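Local coordinates for beta-galactosidase (Trichoderma reesei, PDB 3OGR), which probably hydrolyses terminal non-reducing beta-D-galactose residues of beta-D-galactosides, as a member of glycosyl hydrolase family 35, at residues G239-F244 and G256-W261; V277-G282 and V306-N311. All blocks are in the same frame, centred on the assembly; numbering follows the deposited sequence.

Contacts 1 and 2 lie side by side in the family 35 catalytic domain, their centres about 8 Å apart, and both reach the bound galactose. Contact 1 joins the two ends of the loop that follows strand 236-239. Contact 2 sets the next strand, 275-280, against helix 301-313. Tyr240 OH lies 2.6 Å from Glu278 OE1, a probable hydrogen bond that ties the loop to a galactose-binding carboxylate. Farther from the sugar, Pro258 O lies 2.8 Å from Asn310 ND2, again a probable hydrogen bond. Between these two links, Gln280 OE1 packs 3.3 Å from Pro241 N. The loop and strand border the galactose site, and the helix backs the strand.

Contact 1 of 2, residues G239-F244 and G256-W261; sequences GYPLGF and GLPTTW. With GAL (beta-D-galactopyranose), chain E.
The loop beside the galactose pocket, between strand 236-239 and helix 261-268, folds back so that Pro241 meets Gly256 and Pro258. Its two ends run in nearly opposite directions, 164° apart. Pro241 is central to the contact. Its CB lies 3.2 Å from Gly256 O, a van der Waals approach of a ring carbon to a carbonyl oxygen. Its CG lies 4.1 Å from Pro258 CD, where the two proline rings cross obliquely. Leu242 adds its CD1 branch, 4.3 Å from Gly256 CA. A CB on Gly256 would be tight against Leu242 CD1. Deeper in, Trp261 CH2 reaches 3.9 Å from Gly239 CA. The indole has its CG beside the backbone N (chi1 -74°), and this turn sends the far end of the ring toward the end of strand 236-239. A CB on Gly239 would collide with that ring. Pro258 CB sits over the centre of one face of the same indole, 3.5 Å above its plane.

Tyr240 to Gly243 form a type I beta turn, closed by the bond from Gly243 N to Tyr240 O. The Tyr240 CB bond turns away from 256-261, and the ring end lies beside the galactose. Its OH lies 3.6 Å from GAL C5, while its CE1 lies near GAL C1. Phe244 CZ approaches GAL C6 at 3.8 Å. These are van der Waals contacts on sugar carbons, that of Phe244 apolar. Leu242 N is hydrogen-bonded to Gln280 OE1, and Gly243 O to Gln280 NE2, so one amide grips the turn from the next strand. Trp261 also meets His237 edge-to-face. The arrangement is that of a beta-alpha loop in a TIM barrel, where the chain leaving a strand lines the sugar site before the next helix begins.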
loop_
_atom_site.group_PDB
_atom_site.type_symbol
_atom_site.label_atom_id
_atom_site.label_comp_id
_atom_site.label_asym_id
_atom_site.label_seq_id
_atom_site.Cartn_x
_atom_site.Cartn_y
_atom_site.Cartn_z
ATOM N N GLY A 239 -6.578 6.737 -11.923
ATOM C CA GLY A 239 -5.982 6.268 -13.152
ATOM C C GLY A 239 -4.875 5.276 -12.900
ATOM O O GLY A 239 -3.989 5.505 -12.053
ATOM N N TYR A 240 -4.964 4.139 -13.614
ATOM C CA TYR A 240 -3.961 3.087 -13.615
ATOM C C TYR A 240 -3.592 2.768 -15.024
ATOM O O TYR A 240 -3.911 1.669 -15.557
ATOM C CB TYR A 240 -4.465 1.838 -12.869
ATOM C CG TYR A 240 -4.695 2.133 -11.387
ATOM C CD1 TYR A 240 -5.887 2.715 -10.945
ATOM C CD2 TYR A 240 -3.696 1.822 -10.426
ATOM C CE1 TYR A 240 -6.141 2.962 -9.526
ATOM C CE2 TYR A 240 -3.922 2.037 -9.064
ATOM C CZ TYR A 240 -5.109 2.630 -8.653
ATOM O OH TYR A 240 -5.324 2.824 -7.308
ATOM N N PRO A 241 -2.886 3.684 -15.673
ATOM C CA PRO A 241 -2.786 3.576 -17.164
ATOM C C PRO A 241 -2.054 2.349 -17.678
ATOM O O PRO A 241 -2.309 1.970 -18.831
ATOM C CB PRO A 241 -2.011 4.862 -17.578
ATOM C CG PRO A 241 -1.784 5.661 -16.337
ATOM C CD PRO A 241 -2.350 4.926 -15.119
ATOM N N LEU A 242 -1.213 1.714 -16.853
ATOM C CA LEU A 242 -0.549 0.457 -17.317
ATOM C C LEU A 242 -1.170 -0.858 -16.839
ATOM O O LEU A 242 -0.708 -1.977 -17.179
ATOM C CB LEU A 242 0.938 0.543 -17.110
ATOM C CG LEU A 242 1.777 0.903 -18.360
ATOM C CD1 LEU A 242 1.152 1.631 -19.596
ATOM C CD2 LEU A 242 3.169 1.213 -18.011
ATOM N N GLY A 243 -2.251 -0.775 -16.117
ATOM C CA GLY A 243 -2.975 -2.000 -15.726
ATOM C C GLY A 243 -2.198 -2.796 -14.698
ATOM O O GLY A 243 -1.258 -2.276 -14.040
ATOM N N PHE A 244 -2.647 -4.032 -14.476
ATOM C CA PHE A 244 -2.194 -4.830 -13.327
ATOM C C PHE A 244 -1.528 -6.149 -13.573
ATOM O O PHE A 244 -1.210 -6.923 -12.608
ATOM C CB PHE A 244 -3.355 -4.990 -12.343
ATOM C CG PHE A 244 -3.990 -3.706 -11.976
ATOM C CD1 PHE A 244 -5.180 -3.316 -12.589
ATOM C CD2 PHE A 244 -3.389 -2.855 -11.026
ATOM C CE1 PHE A 244 -5.830 -2.147 -12.201
ATOM C CE2 PHE A 244 -3.991 -1.663 -10.681
ATOM C CZ PHE A 244 -5.212 -1.290 -11.237
ATOM N N GLY A 256 -0.977 4.182 -24.010
ATOM C CA GLY A 256 -0.996 4.065 -22.489
ATOM C C GLY A 256 -0.949 5.390 -21.751
ATOM O O GLY A 256 -1.440 5.520 -20.622
ATOM N N LEU A 257 -0.367 6.416 -22.329
ATOM C CA LEU A 257 -0.229 7.697 -21.569
ATOM C C LEU A 257 -1.531 8.474 -21.680
ATOM O O LEU A 257 -2.007 8.734 -22.807
ATOM C CB LEU A 257 0.907 8.530 -22.267
ATOM C CG LEU A 257 1.320 9.749 -21.446
ATOM C CD1 LEU A 257 2.087 9.326 -20.121
ATOM C CD2 LEU A 257 2.091 10.773 -22.262
ATOM N N PRO A 258 -2.109 8.914 -20.558
ATOM C CA PRO A 258 -3.343 9.705 -20.646
ATOM C C PRO A 258 -3.029 11.078 -21.191
ATOM O O PRO A 258 -2.173 11.796 -20.629
ATOM C CB PRO A 258 -3.862 9.784 -19.158
ATOM C CG PRO A 258 -2.760 9.272 -18.300
ATOM C CD PRO A 258 -1.667 8.636 -19.159
ATOM N N THR A 259 -3.757 11.520 -22.213
ATOM C CA THR A 259 -3.451 12.796 -22.786
ATOM C C THR A 259 -4.641 13.787 -22.723
ATOM O O THR A 259 -4.538 14.887 -23.258
ATOM C CB THR A 259 -3.053 12.644 -24.281
ATOM O OG1 THR A 259 -4.094 11.975 -24.979
ATOM C CG2 THR A 259 -1.787 11.806 -24.416
ATOM N N THR A 260 -5.765 13.372 -22.139
ATOM C CA THR A 260 -7.008 14.210 -22.231
ATOM C C THR A 260 -7.445 14.793 -20.871
ATOM O O THR A 260 -8.487 15.428 -20.790
ATOM C CB THR A 260 -8.202 13.317 -22.767
ATOM O OG1 THR A 260 -8.448 12.272 -21.843
ATOM C CG2 THR A 260 -7.838 12.699 -24.137
ATOM N N TRP A 261 -6.657 14.576 -19.788
ATOM C CA TRP A 261 -7.201 14.839 -18.502
ATOM C C TRP A 261 -7.361 16.333 -18.195
ATOM O O TRP A 261 -8.202 16.716 -17.367
ATOM C CB TRP A 261 -6.373 14.112 -17.393
ATOM C CG TRP A 261 -6.646 12.653 -17.391
ATOM C CD1 TRP A 261 -7.681 12.005 -17.996
ATOM C CD2 TRP A 261 -5.929 11.653 -16.661
ATOM N NE1 TRP A 261 -7.636 10.650 -17.710
ATOM C CE2 TRP A 261 -6.574 10.412 -16.885
ATOM C CE3 TRP A 261 -4.797 11.699 -15.823
ATOM C CZ2 TRP A 261 -6.108 9.195 -16.328
ATOM C CZ3 TRP A 261 -4.354 10.541 -15.247
ATOM C CH2 TRP A 261 -5.011 9.283 -15.489
HETATM C C1 GAL E . -8.825 1.171 -7.729
HETATM C C2 GAL E . -9.660 0.916 -6.431
HETATM C C3 GAL E . -8.748 0.519 -5.287
HETATM C C4 GAL E . -7.880 -0.679 -5.694
HETATM C C5 GAL E . -7.145 -0.317 -6.981
HETATM C C6 GAL E . -6.338 -1.481 -7.595
HETATM O O1 GAL E . -9.639 1.194 -8.901
HETATM O O2 GAL E . -10.316 2.133 -6.085
HETATM O O3 GAL E . -9.527 0.156 -4.158
HETATM O O4 GAL E . -8.766 -1.770 -5.937
HETATM O O5 GAL E . -8.100 0.012 -8.011
HETATM O O6 GAL E . -5.295 -1.838 -6.690
#

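Contact 2 of 2, residues V277-G282 and V306-N311; sequences VEFQGG and VFYKNN. With GAL (beta-D-galactopyranose), chain E.
Phe279, Tyr308 and Asn311 make most of this buried contact between a strand and a helix. Phe279 has its CG anti to the backbone N (chi1 -170°), which carries the ring toward the helix. Asn311 comes to meet it from the opposite direction. Its ND2 lies over the centre of one ring face, 3.2 Å above the plane, and the amide plane stands 86° from the ring. Tyr308 takes the edge of the same ring. Its CE1 is 3.4 Å from Phe279 CE2, and the two rings meet edge against edge with their planes at 77°, neither lying over the other's face. Phe307 CB also meets this edge, 4.0 Å from the same Phe279 CE2 and close to CZ. With an alanine in place of Phe279, the Asn311 amide would probably lose the ring face beneath it and a gap would open beside Tyr308.

The polar link is a hydrogen bond from Tyr308 OH to Gln280 O, 2.7 Å long. The donor is slightly tilted from the carbonyl plane. A water donates to Tyr308 OH at 2.9 Å.

The Gln280 side chain works elsewhere: NE2 bonds to Gly282 O and to Gly243 O. Glu278 faces the sugar, and its OE2 accepts a 2.9 Å hydrogen bond from GAL O2 and pairs with Arg114.

Strand 275-280 runs parallel to strands 236-239 and 318-321 in the barrel sheet. Helix 301-313 packs against it on the side away from the galactose, with Trp261 of helix 261-268 touching Phe279 and Asn311, and Leu362 of helix 357-370 meeting Tyr308.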
loop_
_atom_site.group_PDB
_atom_site.type_symbol
_atom_site.label_atom_id
_atom_site.label_comp_id
_atom_site.label_asym_id
_atom_site.label_seq_id
_atom_site.Cartn_x
_atom_site.Cartn_y
_atom_site.Cartn_z
ATOM N N VAL A 277 -7.232 11.091 -7.205
ATOM C CA VAL A 277 -7.384 10.564 -5.838
ATOM C C VAL A 277 -6.686 9.233 -5.682
ATOM O O VAL A 277 -6.235 8.846 -4.622
ATOM C CB VAL A 277 -8.903 10.548 -5.457
ATOM C CG1 VAL A 277 -9.100 9.858 -4.082
ATOM C CG2 VAL A 277 -9.401 11.983 -5.341
ATOM N N GLU A 278 -6.569 8.500 -6.813
ATOM C CA GLU A 278 -5.667 7.310 -6.866
ATOM C C GLU A 278 -4.954 7.339 -8.195
ATOM O O GLU A 278 -5.623 7.306 -9.254
ATOM C CB GLU A 278 -6.451 5.999 -6.817
ATOM C CG GLU A 278 -7.270 5.791 -5.501
ATOM C CD GLU A 278 -8.075 4.534 -5.581
ATOM O OE1 GLU A 278 -7.652 3.602 -6.324
ATOM O OE2 GLU A 278 -9.110 4.459 -4.922
ATOM N N PHE A 279 -3.636 7.420 -8.180
ATOM C CA PHE A 279 -2.899 7.202 -9.425
ATOM C C PHE A 279 -1.859 6.117 -9.168
ATOM O O PHE A 279 -1.237 6.052 -8.070
ATOM C CB PHE A 279 -2.184 8.482 -9.856
ATOM C CG PHE A 279 -1.630 8.369 -11.228
ATOM C CD1 PHE A 279 -2.471 8.420 -12.362
ATOM C CD2 PHE A 279 -0.271 8.072 -11.403
ATOM C CE1 PHE A 279 -1.948 8.277 -13.638
ATOM C CE2 PHE A 279 0.267 7.850 -12.696
ATOM C CZ PHE A 279 -0.593 7.989 -13.804
ATOM N N GLN A 280 -1.685 5.275 -10.181
ATOM C CA GLN A 280 -0.839 4.066 -10.091
ATOM C C GLN A 280 0.538 4.315 -9.436
ATOM O O GLN A 280 1.342 5.091 -9.944
ATOM C CB GLN A 280 -0.687 3.573 -11.531
ATOM C CG GLN A 280 0.057 2.235 -11.609
ATOM C CD GLN A 280 -0.363 1.451 -12.834
ATOM O OE1 GLN A 280 -0.719 2.017 -13.885
ATOM N NE2 GLN A 280 -0.243 0.138 -12.725
ATOM N N GLY A 281 0.769 3.550 -8.403
ATOM C CA GLY A 281 2.042 3.469 -7.688
ATOM C C GLY A 281 2.595 2.038 -7.686
ATOM O O GLY A 281 3.604 1.790 -7.029
ATOM N N GLY A 282 1.891 1.120 -8.347
ATOM C CA GLY A 282 2.389 -0.266 -8.399
ATOM C C GLY A 282 1.283 -1.053 -9.092
ATOM O O GLY A 282 0.541 -0.546 -9.911
ATOM N N VAL A 306 8.039 9.681 -16.168
ATOM C CA VAL A 306 7.221 9.997 -17.385
ATOM C C VAL A 306 5.742 10.238 -16.998
ATOM O O VAL A 306 5.132 11.223 -17.395
ATOM C CB VAL A 306 7.317 8.850 -18.439
ATOM C CG1 VAL A 306 6.397 9.140 -19.679
ATOM C CG2 VAL A 306 8.775 8.784 -18.901
ATOM N N PHE A 307 5.136 9.261 -16.311
ATOM C CA PHE A 307 3.691 9.404 -16.022
ATOM C C PHE A 307 3.342 10.453 -14.971
ATOM O O PHE A 307 2.302 11.110 -15.100
ATOM C CB PHE A 307 3.094 8.079 -15.573
ATOM C CG PHE A 307 2.906 7.087 -16.722
ATOM C CD1 PHE A 307 3.933 6.287 -17.160
ATOM C CD2 PHE A 307 1.633 6.967 -17.311
ATOM C CE1 PHE A 307 3.710 5.367 -18.202
ATOM C CE2 PHE A 307 1.343 6.016 -18.336
ATOM C CZ PHE A 307 2.437 5.219 -18.765
ATOM N N TYR A 308 4.187 10.616 -13.928
ATOM C CA TYR A 308 3.798 11.566 -12.901
ATOM C C TYR A 308 3.999 12.983 -13.433
ATOM O O TYR A 308 3.183 13.847 -13.149
ATOM C CB TYR A 308 4.557 11.340 -11.603
ATOM C CG TYR A 308 4.236 10.036 -10.901
ATOM C CD1 TYR A 308 3.322 9.094 -11.431
ATOM C CD2 TYR A 308 4.838 9.756 -9.668
ATOM C CE1 TYR A 308 3.062 7.865 -10.818
ATOM C CE2 TYR A 308 4.590 8.504 -8.993
ATOM C CZ TYR A 308 3.713 7.573 -9.595
ATOM O OH TYR A 308 3.465 6.415 -8.930
ATOM N N LYS A 309 5.107 13.246 -14.133
ATOM C CA LYS A 309 5.266 14.593 -14.688
ATOM C C LYS A 309 4.169 14.849 -15.756
ATOM O O LYS A 309 3.799 15.981 -15.977
ATOM C CB LYS A 309 6.674 14.793 -15.251
ATOM C CG LYS A 309 7.722 14.696 -14.139
ATOM C CD LYS A 309 9.126 14.859 -14.721
ATOM C CE LYS A 309 10.136 14.587 -13.557
ATOM N NZ LYS A 309 11.529 14.781 -13.978
ATOM N N ASN A 310 3.641 13.781 -16.403
ATOM C CA ASN A 310 2.535 14.000 -17.332
ATOM C C ASN A 310 1.262 14.483 -16.596
ATOM O O ASN A 310 0.435 15.128 -17.176
ATOM C CB ASN A 310 2.255 12.678 -18.053
ATOM C CG ASN A 310 1.153 12.817 -19.117
ATOM O OD1 ASN A 310 1.282 13.612 -20.070
ATOM N ND2 ASN A 310 0.042 12.076 -18.941
ATOM N N ASN A 311 1.105 14.065 -15.344
ATOM C CA ASN A 311 -0.003 14.566 -14.556
ATOM C C ASN A 311 0.246 16.012 -14.146
ATOM O O ASN A 311 -0.698 16.808 -14.069
ATOM C CB ASN A 311 -0.250 13.663 -13.306
ATOM C CG ASN A 311 -0.693 12.295 -13.718
ATOM O OD1 ASN A 311 -1.346 12.121 -14.780
ATOM N ND2 ASN A 311 -0.387 11.312 -12.886
HETATM C C1 GAL E . -8.825 1.171 -7.729
HETATM C C2 GAL E . -9.660 0.916 -6.431
HETATM C C3 GAL E . -8.748 0.519 -5.287
HETATM C C4 GAL E . -7.880 -0.679 -5.694
HETATM C C5 GAL E . -7.145 -0.317 -6.981
HETATM C C6 GAL E . -6.338 -1.481 -7.595
HETATM O O1 GAL E . -9.639 1.194 -8.901
HETATM O O2 GAL E . -10.316 2.133 -6.085
HETATM O O3 GAL E . -9.527 0.156 -4.158
HETATM O O4 GAL E . -8.766 -1.770 -5.937
HETATM O O5 GAL E . -8.100 0.012 -8.011
HETATM O O6 GAL E . -5.295 -1.838 -6.690
HETATM O O HOH W 1 5.109 4.815 -7.206
#